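Local coordinates for protein putative pectin lyase (Geobacillus virus E2, PDB 7CHU) that forms the trimeric tailspike of a deep-sea thermophilic bacteriophage and probably recognises, and perhaps cleaves, polysaccharide on the surface of its host, at residues E261-N264 and G265-Y269; P484-A487 and S488-L491; A439-T442 and V443-V446; A93-N96 and A97-I101. One frame throughout, in Å; residues are numbered along the deposited sequence.

Contact 1 (E261-N264 and G265-Y269); sequences EANN and GSHVY
The amide nitrogen of N263 is gripped twice: its ND2 donates to ND1 of H267 at 3.0 Å, through an N-H...N angle of 157°, and also to OD1 of N227. The N263–H267 bond is well aligned at both ends, since ND2 lies almost in the imidazole plane and ND1 lies near the plane of the amide. Amide and ring are nevertheless turned 64° against each other. The other half of the amide is held as well, N263 OD1 taking a hydrogen bond from the backbone N of N230.

This is a corner of the right-handed parallel beta-helix of the pectate lyase-like family, where the chain leaves strand 259-261 and turns into strand 268-271. A262, with positive phi, helps make the bend. With chi1 near -85°, CG of N263 stands beside its own backbone N and the amide turns inward; CB of N263 lies 3.6 Å from ND1 of H267. The imidazole fills the bend, and its CE1 comes to 3.6 Å from N of N263 and 3.7 Å from N of A262. H306 meets the H267 ring edge-to-face, while H267 also packs on F289.

At the tip, N264 OD1 is bonded to NZ of K292. The backbone N of N230 at OD1 settles the flip of the N263 amide, and ND2 donating to ND1 is consistent with an H267 ring carrying no proton on ND1.

Contact 2 (P484-A487 and S488-L491); sequences PVTA and SSTL
Two donors of T490 converge on the carbonyl oxygen of A487: OG1 at a short 2.5 Å, in the carbonyl plane, and the backbone N at 3.1 Å, from above that plane. The second bond closes one of two overlapping type I beta turns. The other is closed by N of S489, which donates to O of T486 at 3.2 Å. That oxygen is also gripped twice, because OG of S489 reaches it at 2.9 Å. In both S489 and T490 the hydroxyl sits between backbone N and carbonyl carbon (chi1 75° and 59°), which folds it back over the turn toward the carbonyl three residues earlier. N of S489 also makes a weak bond of 3.4 Å to OG1 of T486.

The turns lie in the surface loop between strands 480-481 and 494-498. K507 ties them to the rest of the C-terminal region: its NZ bonds O of T490 and, weakly, O of A487. V485, A487 and T490 all touch F496 of strand 494-498, while V485 packs on K477 of a second subunit and T490 on P479 of that same subunit, so the loop takes part in the trimer contact.

Van der Waals packing between the two arms of the loop is slight. CB of V485 comes to 4.0 Å from OG of S489, and the apolar approach is that of CG2 of V485, 4.4 Å from CG2 of T490.

Contact 3 (A439-T442 and V443-V446); sequences ADNT and VDGV
N441 and D444 hold each other across a beta-hairpin loop through one side chain-to-backbone and one side chain-to-side chain bond. OD1 of N441 accepts the backbone N of D444 at 2.9 Å, and ND2 of N441 returns a bond to OD2 of D444, also at 2.9 Å. The donor nitrogen comes to the carboxylate from above its plane, and the two flat groups stand 68° apart. The chi1 of 70° turns the N441 amide in over the loop, letting both its ends be used. OD2 of D444 has a second partner in a salt bridge to NH2 of R410, so one acidic oxygen serves an amide and a guanidinium group.

Backbone groups are satisfied too: N of G445 donates to O of N441 at 3.1 Å, N of A439 to O of G445 at 3.0 Å, and O of D444 receives ND2 of N468. The positive phi of G445 suits glycine. Beside them, CB of A439 packs tightly against CB of D444 at 3.4 Å.

The loop joins antiparallel strands 433-438 and 446-451. OD2 of D440 meets R401 (salt bridge) and Q415 (hydrogen bond) of the third subunit, and O of D440 accepts from ND2 of that subunit's N431, placing the hairpin end at the trimer interface.

Contact 4 (A93-N96 and A97-I101); sequences AIQN and AINSI
Helix 91-99, which follows strand 75-76 and precedes strand 113-117 in the chain, at the N-terminal part of the beta-helix, supplies this contact as its last turns. The i to i+4 bonds run in succession: N of A97 donates to O of A93 (2.9 Å), N of I98 to O of I94 (3.0 Å), and N of N99 to O of Q95 (2.7 Å). Toward the strands of the beta-helix, I94 CG2 meets I98 CD1 at 4.0 Å. Both isoleucines rest on I128; I94 also touches F117 and I98 touches V115.

The outer flank is polar. With chi1 at -171° the Q95 chain runs out away from its own N and then bends at chi2, which brings NE2 to 3.2 Å from OD1 of N99. This bond is neither straight (138°) nor in the carbonyl plane, and the stronger partner of Q95 is the backbone N of T129, bonded to its OE1. A water bridges the two asparagines, donating to OD1 of N96 and accepting from ND2 of N99, each at 3.0 Å.

Near the end, OG of S100 donates to O of A97 at 2.6 Å. The helix is thus amphipathic: I94, A97 and I98 are buried against the beta-helix, N96 and N99 face solvent, and Q95 OE1 ties the flank to T129.

Followed from the N terminus, the order is contact 4, contact 1, contact 3, contact 2. All four are local and lie in series, so none nests in or crosses another, and none touches another. Contact 4 belongs to a helix against the first coils of the beta-helix. Contact 1, its centre about 32 Å from that of contact 4, turns one coil corner between strands 259-261 and 268-271 of the same pectate lyase-like region. Contact 3 closes a hairpin in the antiparallel region that follows, about 50 Å from contact 1 between centres. Contact 2 closes a loop near the C-terminal tip, about 93 Å from contact 4 between centres. Contacts 2 and 3 border neighbouring subunits; contacts 1 and 4 stay within their own chain.

Contact 1 (E261-N264 and G265-Y269)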
ATOM      1  N   GLU A 261      -0.426  18.301   6.144  1.00 14.90           N
ATOM      2  CA  GLU A 261       0.424  18.861   7.190  1.00 17.40           C
ATOM      3  C   GLU A 261       0.015  20.288   7.514  1.00 17.16           C
ATOM      4  O   GLU A 261      -0.241  21.075   6.610  1.00 12.98           O
ATOM      5  CB  GLU A 261       1.904  18.838   6.780  1.00 17.57           C
ATOM      6  CG  GLU A 261       2.810  19.428   7.868  1.00 17.22           C
ATOM      7  CD  GLU A 261       4.263  19.016   7.733  1.00 25.42           C
ATOM      8  OE1 GLU A 261       4.612  18.297   6.773  1.00 22.51           O
ATOM      9  OE2 GLU A 261       5.060  19.418   8.595  1.00 26.19           O
ATOM     10  N   ALA A 262      -0.015  20.618   8.811  1.00 15.89           N
ATOM     11  CA  ALA A 262      -0.194  21.997   9.277  1.00 17.48           C
ATOM     12  C   ALA A 262      -1.416  22.665   8.643  1.00 15.92           C
ATOM     13  O   ALA A 262      -1.369  23.813   8.205  1.00 15.09           O
ATOM     14  CB  ALA A 262       1.075  22.829   9.027  1.00 18.00           C
ATOM     15  N   ASN A 263      -2.526  21.952   8.584  1.00 13.05           N
ATOM     16  CA  ASN A 263      -3.725  22.596   8.082  1.00 16.72           C
ATOM     17  C   ASN A 263      -4.373  23.398   9.200  1.00 18.90           C
ATOM     18  O   ASN A 263      -4.118  23.162  10.383  1.00 19.16           O
ATOM     19  CB  ASN A 263      -4.672  21.557   7.499  1.00 17.34           C
ATOM     20  CG  ASN A 263      -4.321  21.229   6.039  1.00 16.77           C
ATOM     21  OD1 ASN A 263      -4.148  22.132   5.209  1.00 14.12           O
ATOM     22  ND2 ASN A 263      -4.171  19.948   5.744  1.00 14.60           N
ATOM     23  N   ASN A 264      -5.156  24.404   8.815  1.00 16.90           N
ATOM     24  CA  ASN A 264      -5.793  25.253   9.806  1.00 20.41           C
ATOM     25  C   ASN A 264      -7.198  24.787  10.166  1.00 18.35           C
ATOM     26  O   ASN A 264      -7.731  25.201  11.199  1.00 23.89           O
ATOM     27  CB  ASN A 264      -5.769  26.706   9.319  1.00 15.27           C
ATOM     28  CG  ASN A 264      -4.359  27.226   9.241  1.00 18.70           C
ATOM     29  OD1 ASN A 264      -3.658  27.224  10.238  1.00 22.98           O
ATOM     30  ND2 ASN A 264      -3.902  27.592   8.049  1.00 18.72           N
ATOM     31  N   GLY A 265      -7.801  23.942   9.343  1.00 19.01           N
ATOM     32  CA  GLY A 265      -8.920  23.132   9.753  1.00 16.65           C
ATOM     33  C   GLY A 265      -8.464  21.718  10.017  1.00 14.76           C
ATOM     34  O   GLY A 265      -7.269  21.440  10.183  1.00 19.30           O
ATOM     35  N   SER A 266      -9.426  20.800  10.044  1.00 12.90           N
ATOM     36  CA  SER A 266      -9.083  19.381  10.008  1.00 12.83           C
ATOM     37  C   SER A 266      -8.361  19.027   8.706  1.00 12.86           C
ATOM     38  O   SER A 266      -8.620  19.617   7.657  1.00 15.12           O
ATOM     39  CB  SER A 266     -10.349  18.548  10.150  1.00 16.68           C
ATOM     40  OG  SER A 266     -10.794  18.570  11.506  1.00 15.21           O
ATOM     41  N   HIS A 267      -7.479  18.016   8.752  1.00 15.49           N
ATOM     42  CA  HIS A 267      -6.880  17.561   7.501  1.00 15.26           C
ATOM     43  C   HIS A 267      -7.942  17.000   6.572  1.00 14.20           C
ATOM     44  O   HIS A 267      -7.989  17.336   5.382  1.00 12.49           O
ATOM     45  CB  HIS A 267      -5.800  16.507   7.744  1.00 12.01           C
ATOM     46  CG  HIS A 267      -4.613  17.034   8.483  1.00 16.15           C
ATOM     47  ND1 HIS A 267      -3.878  18.118   8.043  1.00 16.02           N
ATOM     48  CD2 HIS A 267      -4.054  16.644   9.654  1.00 13.81           C
ATOM     49  CE1 HIS A 267      -2.907  18.363   8.908  1.00 18.69           C
ATOM     50  NE2 HIS A 267      -2.994  17.488   9.895  1.00 17.30           N
ATOM     51  N   VAL A 268      -8.777  16.115   7.094  1.00 12.12           N
ATOM     52  CA  VAL A 268      -9.813  15.435   6.330  1.00 13.03           C
ATOM     53  C   VAL A 268     -11.101  15.565   7.124  1.00 16.15           C
ATOM     54  O   VAL A 268     -11.134  15.204   8.303  1.00 12.97           O
ATOM     55  CB  VAL A 268      -9.476  13.951   6.116  1.00 14.63           C
ATOM     56  CG1 VAL A 268     -10.684  13.204   5.581  1.00 19.10           C
ATOM     57  CG2 VAL A 268      -8.276  13.807   5.188  1.00 14.75           C
ATOM     58  N   TYR A 269     -12.151  16.092   6.490  1.00 14.95           N
ATOM     59  CA  TYR A 269     -13.452  16.261   7.133  1.00 12.91           C
ATOM     60  C   TYR A 269     -14.507  15.592   6.258  1.00 13.34           C
ATOM     61  O   TYR A 269     -14.752  16.045   5.136  1.00 13.04           O
ATOM     62  CB  TYR A 269     -13.767  17.753   7.327  1.00 12.92           C
ATOM     63  CG  TYR A 269     -14.949  18.011   8.216  1.00 13.66           C
ATOM     64  CD1 TYR A 269     -16.239  17.825   7.738  1.00 15.28           C
ATOM     65  CD2 TYR A 269     -14.778  18.416   9.544  1.00 14.96           C
ATOM     66  CE1 TYR A 269     -17.357  18.055   8.534  1.00 15.84           C
ATOM     67  CE2 TYR A 269     -15.886  18.653  10.366  1.00 18.95           C
ATOM     68  CZ  TYR A 269     -17.173  18.480   9.846  1.00 20.51           C
ATOM     69  OH  TYR A 269     -18.283  18.689  10.625  1.00 20.90           O
TER

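Contact 2 (P484-A487 and S488-L491)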
ATOM      1  N   PRO A 484     -27.135 -31.248  44.008  1.00 22.80           N
ATOM      2  CA  PRO A 484     -27.301 -32.696  44.227  1.00 23.84           C
ATOM      3  C   PRO A 484     -27.288 -33.481  42.916  1.00 22.60           C
ATOM      4  O   PRO A 484     -27.908 -33.084  41.933  1.00 19.55           O
ATOM      5  CB  PRO A 484     -28.664 -32.799  44.941  1.00 21.21           C
ATOM      6  CG  PRO A 484     -28.838 -31.439  45.639  1.00 20.96           C
ATOM      7  CD  PRO A 484     -28.207 -30.452  44.653  1.00 24.96           C
ATOM      8  N   VAL A 485     -26.604 -34.629  42.929  1.00 19.34           N
ATOM      9  CA  VAL A 485     -26.532 -35.551  41.797  1.00 21.49           C
ATOM     10  C   VAL A 485     -26.830 -36.958  42.301  1.00 22.61           C
ATOM     11  O   VAL A 485     -26.797 -37.231  43.499  1.00 24.06           O
ATOM     12  CB  VAL A 485     -25.154 -35.542  41.093  1.00 20.75           C
ATOM     13  CG1 VAL A 485     -24.848 -34.164  40.514  1.00 22.89           C
ATOM     14  CG2 VAL A 485     -24.049 -35.985  42.082  1.00 17.17           C
ATOM     15  N   THR A 486     -27.046 -37.869  41.358  1.00 21.45           N
ATOM     16  CA  THR A 486     -27.286 -39.262  41.700  1.00 22.38           C
ATOM     17  C   THR A 486     -25.983 -39.946  42.090  1.00 26.14           C
ATOM     18  O   THR A 486     -24.909 -39.637  41.559  1.00 23.28           O
ATOM     19  CB  THR A 486     -27.898 -40.010  40.518  1.00 27.55           C
ATOM     20  OG1 THR A 486     -26.901 -40.170  39.493  1.00 25.52           O
ATOM     21  CG2 THR A 486     -29.107 -39.249  39.958  1.00 28.23           C
ATOM     22  N   ALA A 487     -26.098 -40.919  43.000  1.00 22.50           N
ATOM     23  CA  ALA A 487     -24.924 -41.648  43.463  1.00 23.35           C
ATOM     24  C   ALA A 487     -24.288 -42.458  42.336  1.00 25.04           C
ATOM     25  O   ALA A 487     -23.053 -42.516  42.228  1.00 21.17           O
ATOM     26  CB  ALA A 487     -25.297 -42.565  44.630  1.00 23.44           C
ATOM     27  N   SER A 488     -25.114 -43.075  41.477  1.00 24.15           N
ATOM     28  CA  SER A 488     -24.569 -43.901  40.398  1.00 25.55           C
ATOM     29  C   SER A 488     -23.768 -43.094  39.389  1.00 22.93           C
ATOM     30  O   SER A 488     -22.977 -43.677  38.635  1.00 27.51           O
ATOM     31  CB  SER A 488     -25.686 -44.659  39.679  1.00 23.32           C
ATOM     32  OG  SER A 488     -26.670 -43.760  39.200  1.00 30.61           O
ATOM     33  N   SER A 489     -23.934 -41.773  39.349  1.00 24.17           N
ATOM     34  CA  SER A 489     -23.156 -40.993  38.388  1.00 24.03           C
ATOM     35  C   SER A 489     -21.740 -40.701  38.870  1.00 25.61           C
ATOM     36  O   SER A 489     -20.941 -40.162  38.100  1.00 26.89           O
ATOM     37  CB  SER A 489     -23.865 -39.670  38.056  1.00 24.29           C
ATOM     38  OG  SER A 489     -23.751 -38.705  39.107  1.00 24.65           O
ATOM     39  N   THR A 490     -21.415 -41.032  40.117  1.00 20.40           N
ATOM     40  CA  THR A 490     -20.152 -40.634  40.713  1.00 20.01           C
ATOM     41  C   THR A 490     -19.052 -41.638  40.373  1.00 22.25           C
ATOM     42  O   THR A 490     -19.278 -42.852  40.328  1.00 23.15           O
ATOM     43  CB  THR A 490     -20.309 -40.490  42.234  1.00 21.66           C
ATOM     44  OG1 THR A 490     -20.743 -41.736  42.783  1.00 21.89           O
ATOM     45  CG2 THR A 490     -21.374 -39.466  42.555  1.00 19.65           C
ATOM     46  N   LEU A 491     -17.866 -41.114  40.109  1.00 20.31           N
ATOM     47  CA  LEU A 491     -16.646 -41.893  40.027  1.00 19.80           C
ATOM     48  C   LEU A 491     -16.125 -42.192  41.431  1.00 18.83           C
ATOM     49  O   LEU A 491     -16.530 -41.564  42.406  1.00 17.55           O
ATOM     50  CB  LEU A 491     -15.586 -41.124  39.245  1.00 18.43           C
ATOM     51  CG  LEU A 491     -15.968 -40.693  37.827  1.00 22.38           C
ATOM     52  CD1 LEU A 491     -14.879 -39.799  37.289  1.00 22.17           C
ATOM     53  CD2 LEU A 491     -16.178 -41.905  36.961  1.00 25.36           C
TER

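Contact 3 (A439-T442 and V443-V446)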
ATOM      1  N   ALA A 439      -1.234 -15.863  36.335  1.00 15.71           N
ATOM      2  CA  ALA A 439       0.002 -15.245  36.785  1.00 17.97           C
ATOM      3  C   ALA A 439       1.188 -16.155  36.506  1.00 16.23           C
ATOM      4  O   ALA A 439       1.037 -17.306  36.097  1.00 19.10           O
ATOM      5  CB  ALA A 439      -0.079 -14.920  38.280  1.00 19.00           C
ATOM      6  N   ASP A 440       2.387 -15.609  36.678  1.00 17.24           N
ATOM      7  CA  ASP A 440       3.601 -16.422  36.691  1.00 20.61           C
ATOM      8  C   ASP A 440       4.303 -16.307  38.045  1.00 20.83           C
ATOM      9  O   ASP A 440       5.526 -16.154  38.137  1.00 19.59           O
ATOM     10  CB  ASP A 440       4.538 -16.102  35.516  1.00 17.97           C
ATOM     11  CG  ASP A 440       4.804 -14.617  35.311  1.00 25.33           C
ATOM     12  OD1 ASP A 440       4.788 -13.859  36.304  1.00 24.93           O
ATOM     13  OD2 ASP A 440       5.043 -14.215  34.134  1.00 24.69           O
ATOM     14  N   ASN A 441       3.518 -16.389  39.113  1.00 19.61           N
ATOM     15  CA  ASN A 441       4.049 -16.527  40.461  1.00 20.29           C
ATOM     16  C   ASN A 441       3.200 -17.548  41.213  1.00 20.17           C
ATOM     17  O   ASN A 441       2.015 -17.743  40.914  1.00 17.72           O
ATOM     18  CB  ASN A 441       4.118 -15.168  41.189  1.00 24.97           C
ATOM     19  CG  ASN A 441       2.750 -14.597  41.543  1.00 24.52           C
ATOM     20  OD1 ASN A 441       2.085 -15.065  42.468  1.00 24.27           O
ATOM     21  ND2 ASN A 441       2.352 -13.551  40.845  1.00 24.10           N
ATOM     22  N   THR A 442       3.838 -18.236  42.170  1.00 16.72           N
ATOM     23  CA  THR A 442       3.237 -19.395  42.830  1.00 16.90           C
ATOM     24  C   THR A 442       2.142 -19.026  43.819  1.00 22.65           C
ATOM     25  O   THR A 442       1.369 -19.908  44.213  1.00 22.33           O
ATOM     26  CB  THR A 442       4.305 -20.181  43.599  1.00 20.72           C
ATOM     27  OG1 THR A 442       4.949 -19.286  44.501  1.00 16.68           O
ATOM     28  CG2 THR A 442       5.342 -20.778  42.652  1.00 17.76           C
ATOM     29  N   VAL A 443       2.093 -17.772  44.275  1.00 18.05           N
ATOM     30  CA  VAL A 443       1.005 -17.341  45.146  1.00 24.21           C
ATOM     31  C   VAL A 443      -0.314 -17.208  44.368  1.00 24.51           C
ATOM     32  O   VAL A 443      -1.371 -17.649  44.833  1.00 25.38           O
ATOM     33  CB  VAL A 443       1.392 -16.020  45.848  1.00 27.08           C
ATOM     34  CG1 VAL A 443       0.299 -15.597  46.799  1.00 28.84           C
ATOM     35  CG2 VAL A 443       2.696 -16.180  46.613  1.00 31.28           C
ATOM     36  N   ASP A 444      -0.282 -16.597  43.177  1.00 22.91           N
ATOM     37  CA  ASP A 444      -1.515 -16.315  42.433  1.00 22.30           C
ATOM     38  C   ASP A 444      -1.992 -17.501  41.604  1.00 21.24           C
ATOM     39  O   ASP A 444      -3.198 -17.786  41.560  1.00 19.10           O
ATOM     40  CB  ASP A 444      -1.305 -15.133  41.497  1.00 22.22           C
ATOM     41  CG  ASP A 444      -1.029 -13.850  42.228  1.00 29.20           C
ATOM     42  OD1 ASP A 444      -1.512 -13.714  43.374  1.00 25.46           O
ATOM     43  OD2 ASP A 444      -0.349 -12.974  41.634  1.00 31.74           O
ATOM     44  N   GLY A 445      -1.072 -18.160  40.892  1.00 16.32           N
ATOM     45  CA  GLY A 445      -1.458 -19.213  39.974  1.00 14.68           C
ATOM     46  C   GLY A 445      -2.507 -18.701  39.001  1.00 17.03           C
ATOM     47  O   GLY A 445      -2.445 -17.559  38.521  1.00 16.73           O
ATOM     48  N   VAL A 446      -3.524 -19.524  38.760  1.00 12.63           N
ATOM     49  CA  VAL A 446      -4.699 -19.117  37.994  1.00 13.98           C
ATOM     50  C   VAL A 446      -5.741 -18.616  38.988  1.00 17.09           C
ATOM     51  O   VAL A 446      -6.148 -19.370  39.884  1.00 16.73           O
ATOM     52  CB  VAL A 446      -5.255 -20.287  37.171  1.00 13.59           C
ATOM     53  CG1 VAL A 446      -6.479 -19.831  36.379  1.00 12.60           C
ATOM     54  CG2 VAL A 446      -4.161 -20.877  36.218  1.00  7.89           C
TER

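Contact 4 (A93-N96 and A97-I101)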
ATOM      1  N   ALA A  93      -6.361  32.997 -20.646  1.00 16.05           N
ATOM      2  CA  ALA A  93      -5.618  32.125 -21.549  1.00 14.21           C
ATOM      3  C   ALA A  93      -5.765  30.664 -21.135  1.00 15.51           C
ATOM      4  O   ALA A  93      -5.971  29.788 -21.985  1.00 13.46           O
ATOM      5  CB  ALA A  93      -4.148  32.547 -21.596  1.00 16.81           C
ATOM      6  N   ILE A  94      -5.718  30.390 -19.826  1.00 13.45           N
ATOM      7  CA  ILE A  94      -5.871  29.016 -19.351  1.00 16.57           C
ATOM      8  C   ILE A  94      -7.276  28.509 -19.641  1.00 14.16           C
ATOM      9  O   ILE A  94      -7.458  27.373 -20.096  1.00 15.03           O
ATOM     10  CB  ILE A  94      -5.530  28.913 -17.844  1.00 15.83           C
ATOM     11  CG1 ILE A  94      -4.037  29.161 -17.596  1.00 13.28           C
ATOM     12  CG2 ILE A  94      -5.943  27.540 -17.277  1.00 15.42           C
ATOM     13  CD1 ILE A  94      -3.701  29.433 -16.113  1.00 11.12           C
ATOM     14  N   GLN A  95      -8.295  29.330 -19.379  1.00 12.83           N
ATOM     15  CA  GLN A  95      -9.662  28.915 -19.691  1.00 12.32           C
ATOM     16  C   GLN A  95      -9.831  28.649 -21.186  1.00 15.48           C
ATOM     17  O   GLN A  95     -10.445  27.648 -21.584  1.00 13.70           O
ATOM     18  CB  GLN A  95     -10.664  29.974 -19.218  1.00 14.64           C
ATOM     19  CG  GLN A  95     -12.123  29.540 -19.293  1.00 15.80           C
ATOM     20  CD  GLN A  95     -12.420  28.418 -18.319  1.00 18.90           C
ATOM     21  OE1 GLN A  95     -12.541  28.652 -17.119  1.00 17.12           O
ATOM     22  NE2 GLN A  95     -12.519  27.196 -18.824  1.00 16.71           N
ATOM     23  N   ASN A  96      -9.279  29.530 -22.029  1.00 14.23           N
ATOM     24  CA  ASN A  96      -9.355  29.320 -23.475  1.00 16.80           C
ATOM     25  C   ASN A  96      -8.690  28.011 -23.875  1.00 14.85           C
ATOM     26  O   ASN A  96      -9.221  27.269 -24.711  1.00 13.09           O
ATOM     27  CB  ASN A  96      -8.726  30.520 -24.217  1.00 15.55           C
ATOM     28  CG  ASN A  96      -9.638  31.739 -24.202  1.00 21.85           C
ATOM     29  OD1 ASN A  96     -10.799  31.620 -23.844  1.00 17.91           O
ATOM     30  ND2 ASN A  96      -9.133  32.894 -24.626  1.00 19.98           N
ATOM     31  N   ALA A  97      -7.538  27.698 -23.272  1.00 12.39           N
ATOM     32  CA  ALA A  97      -6.868  26.432 -23.553  1.00 13.38           C
ATOM     33  C   ALA A  97      -7.755  25.251 -23.207  1.00 13.50           C
ATOM     34  O   ALA A  97      -7.918  24.335 -24.015  1.00 12.85           O
ATOM     35  CB  ALA A  97      -5.555  26.344 -22.775  1.00 14.67           C
ATOM     36  N   ILE A  98      -8.313  25.240 -21.990  1.00 16.74           N
ATOM     37  CA  ILE A  98      -9.214  24.169 -21.567  1.00 15.96           C
ATOM     38  C   ILE A  98     -10.442  24.101 -22.478  1.00 15.24           C
ATOM     39  O   ILE A  98     -10.870  23.015 -22.887  1.00 15.51           O
ATOM     40  CB  ILE A  98      -9.621  24.390 -20.096  1.00 13.59           C
ATOM     41  CG1 ILE A  98      -8.458  24.075 -19.149  1.00 11.86           C
ATOM     42  CG2 ILE A  98     -10.875  23.599 -19.748  1.00 17.87           C
ATOM     43  CD1 ILE A  98      -8.643  24.667 -17.806  1.00 15.42           C
ATOM     44  N   ASN A  99     -11.032  25.258 -22.801  1.00 15.16           N
ATOM     45  CA  ASN A  99     -12.217  25.283 -23.668  1.00 16.95           C
ATOM     46  C   ASN A  99     -11.936  24.762 -25.068  1.00 18.68           C
ATOM     47  O   ASN A  99     -12.867  24.292 -25.734  1.00 16.89           O
ATOM     48  CB  ASN A  99     -12.784  26.696 -23.771  1.00 12.89           C
ATOM     49  CG  ASN A  99     -13.467  27.132 -22.497  1.00 20.71           C
ATOM     50  OD1 ASN A  99     -13.725  26.315 -21.613  1.00 21.46           O
ATOM     51  ND2 ASN A  99     -13.758  28.421 -22.391  1.00 23.22           N
ATOM     52  N   SER A 100     -10.677  24.802 -25.516  1.00 14.51           N
ATOM     53  CA  SER A 100     -10.342  24.306 -26.848  1.00 17.96           C
ATOM     54  C   SER A 100     -10.340  22.793 -26.919  1.00 19.60           C
ATOM     55  O   SER A 100     -10.262  22.252 -28.022  1.00 19.19           O
ATOM     56  CB  SER A 100      -8.980  24.836 -27.297  1.00 16.93           C
ATOM     57  OG  SER A 100      -7.908  24.218 -26.572  1.00 18.22           O
ATOM     58  N   ILE A 101     -10.367  22.095 -25.778  1.00 16.57           N
ATOM     59  CA  ILE A 101     -10.504  20.644 -25.818  1.00 17.87           C
ATOM     60  C   ILE A 101     -11.901  20.286 -26.312  1.00 19.59           C
ATOM     61  O   ILE A 101     -12.919  20.773 -25.795  1.00 21.81           O
ATOM     62  CB  ILE A 101     -10.237  20.018 -24.437  1.00 23.06           C
ATOM     63  CG1 ILE A 101      -8.806  20.294 -23.989  1.00 19.37           C
ATOM     64  CG2 ILE A 101     -10.492  18.514 -24.494  1.00 23.02           C
ATOM     65  CD1 ILE A 101      -7.797  19.461 -24.682  1.00 21.26           C
TER
HETATM   66  O   HOH W   1     -13.074  30.033 -24.884  1.00 28.22           O